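Local coordinates for protein arabinogalactan endo-1,4-beta-galactosidase (Ignisphaera aggregans, PDB 7OSK) that probably hydrolyses beta-1,4-galactan chains from within, this chain being the calcium-binding glycosyl hydrolase family 53 catalytic domain of a longer archaeal protein, at residues A[306-311]-A[370-375]. Sequence-based numbering, arbitrary orientation.
Sequences PNIFGS and NPWENQ. With CA (calcium ion), chain C.
Asn-307 and Glu-373 meet at a calcium ion that ties residues 306-311 to residues 370-375. Asn-307 OD1 binds the calcium at 2.5 Å. Glu-373 grips it with both carboxylate oxygens, OE1 at 2.4 Å and OE2 at 2.3 Å. Ser-302 is a further polar partner of the Glu-373 carboxylate. The backbone O of Asn-370 is a further ligand of the calcium. The amide plane of Asn-307 stands nearly at right angles to the carboxylate. Asp-301, Asp-303 and the backbone O of His-305 complete the site.

Two direct hydrogen bonds also join the segments. Ile-308 N donates to Pro-371 O at 3.1 Å. Asn-374 ND2 donates to Phe-309 O at 2.7 Å, on a lone pair of that carbonyl. CG of Asn-374 lies between the backbone N and the carbonyl carbon (chi1 65°), which places ND2 at Phe-309 O. The Asn-374 amide also stacks on the amide of Asn-307, the planes 26° apart. An alanine in place of Asn-374 would probably leave Phe-309 O without this donor and the Asn-307 amide without its stacking partner. A water accepts from Phe-309 N and can donate to Asn-374 OD1 and Gln-375 OE1.

Side-chain packing lies beside this network. The one apolar pair is Ile-308 with Trp-372: Ile-308 CD1 reaches the edge of the indole, 4.1 Å from Trp-372 CE3. A polar group meets the other aromatic edge. The amide of Gln-375 is nearly perpendicular to the Phe-309 ring. Gln-375 OE1 lies in the ring plane at the edge, 3.6 Å from Phe-309 CD2. Gln-375 NE2 is hydrogen-bonded to Tyr-265 OH.

The domain is an eight-stranded beta/alpha barrel. The contact joins the loop after strand 287-293 to the loop after strand 346-352, the last two barrel strands. Ile-308 and Trp-372 also touch helix 264-267, and helix 312-318 follows residues 306-311 directly.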
# COMPACT_ATOMS: atom_id res chain seq x y z
N PRO A 306 -8.20 17.08 12.17
CA PRO A 306 -6.78 16.97 12.53
C PRO A 306 -6.06 15.81 11.85
O PRO A 306 -6.61 14.71 11.76
CB PRO A 306 -6.81 16.77 14.04
CG PRO A 306 -8.06 17.43 14.48
CD PRO A 306 -9.04 17.21 13.38
N ASN A 307 -4.83 16.06 11.39
CA ASN A 307 -4.06 15.04 10.69
C ASN A 307 -3.13 14.28 11.61
O ASN A 307 -2.81 14.73 12.71
CB ASN A 307 -3.25 15.69 9.56
CG ASN A 307 -4.08 16.62 8.69
OD1 ASN A 307 -5.04 16.19 8.05
ND2 ASN A 307 -3.70 17.89 8.66
N ILE A 308 -2.70 13.11 11.16
CA ILE A 308 -1.74 12.29 11.89
C ILE A 308 -0.40 13.02 11.93
O ILE A 308 0.27 13.06 12.96
CB ILE A 308 -1.60 10.90 11.23
CG1 ILE A 308 -2.79 10.03 11.64
CG2 ILE A 308 -0.30 10.23 11.63
CD1 ILE A 308 -3.15 8.95 10.65
N PHE A 309 -0.01 13.58 10.79
CA PHE A 309 1.16 14.46 10.70
C PHE A 309 0.72 15.88 11.04
O PHE A 309 0.37 16.67 10.16
CB PHE A 309 1.78 14.37 9.30
CG PHE A 309 3.28 14.47 9.29
CD1 PHE A 309 3.94 15.47 9.97
CD2 PHE A 309 4.04 13.55 8.58
CE1 PHE A 309 5.33 15.55 9.95
CE2 PHE A 309 5.42 13.62 8.56
CZ PHE A 309 6.06 14.63 9.24
N GLY A 310 0.74 16.20 12.33
CA GLY A 310 0.10 17.41 12.83
C GLY A 310 1.04 18.53 13.22
O GLY A 310 0.92 19.65 12.72
N SER A 311 1.96 18.23 14.13
CA SER A 311 2.89 19.22 14.65
C SER A 311 4.31 18.92 14.20
O SER A 311 4.57 17.88 13.61
CB SER A 311 2.82 19.26 16.17
OG SER A 311 2.95 17.95 16.70
N ASN A 370 -10.54 13.96 6.56
CA ASN A 370 -9.25 13.45 6.11
C ASN A 370 -8.12 13.78 7.10
O ASN A 370 -7.95 14.95 7.46
CB ASN A 370 -8.91 14.04 4.74
CG ASN A 370 -7.84 13.25 4.01
OD1 ASN A 370 -7.05 12.54 4.63
ND2 ASN A 370 -7.80 13.38 2.69
N PRO A 371 -7.37 12.76 7.54
CA PRO A 371 -6.21 13.00 8.41
C PRO A 371 -4.87 12.89 7.69
O PRO A 371 -3.84 12.78 8.35
CB PRO A 371 -6.35 11.88 9.45
CG PRO A 371 -6.86 10.73 8.63
CD PRO A 371 -7.72 11.33 7.52
N TRP A 372 -4.89 12.93 6.36
CA TRP A 372 -3.71 12.55 5.57
C TRP A 372 -3.40 13.51 4.41
O TRP A 372 -2.41 13.33 3.71
CB TRP A 372 -3.92 11.14 5.02
CG TRP A 372 -2.65 10.43 4.63
CD1 TRP A 372 -2.11 10.34 3.38
CD2 TRP A 372 -1.77 9.72 5.50
NE1 TRP A 372 -0.95 9.61 3.42
CE2 TRP A 372 -0.72 9.22 4.71
CE3 TRP A 372 -1.76 9.44 6.87
CZ2 TRP A 372 0.33 8.47 5.24
CZ3 TRP A 372 -0.73 8.70 7.40
CH2 TRP A 372 0.30 8.22 6.58
N GLU A 373 -4.24 14.53 4.22
CA GLU A 373 -4.15 15.35 3.02
C GLU A 373 -2.83 16.11 2.91
O GLU A 373 -2.41 16.48 1.82
CB GLU A 373 -5.33 16.33 2.94
CG GLU A 373 -5.27 17.55 3.87
CD GLU A 373 -6.06 17.38 5.16
OE1 GLU A 373 -6.50 16.25 5.47
OE2 GLU A 373 -6.23 18.40 5.86
N ASN A 374 -2.18 16.34 4.05
CA ASN A 374 -0.88 17.02 4.05
C ASN A 374 0.25 16.04 3.77
O ASN A 374 1.42 16.41 3.82
CB ASN A 374 -0.64 17.75 5.37
CG ASN A 374 -0.52 16.80 6.55
OD1 ASN A 374 -1.20 15.78 6.62
ND2 ASN A 374 0.35 17.15 7.50
N GLN A 375 -0.11 14.78 3.48
CA GLN A 375 0.86 13.76 3.12
C GLN A 375 0.59 13.19 1.72
O GLN A 375 1.28 12.27 1.28
CB GLN A 375 0.85 12.61 4.13
CG GLN A 375 1.45 12.96 5.48
CD GLN A 375 1.71 11.73 6.32
OE1 GLN A 375 1.24 11.63 7.46
NE2 GLN A 375 2.45 10.78 5.77
CA CA C . -7.28 17.17 7.53
O HOH W 1 -0.96 13.36 8.20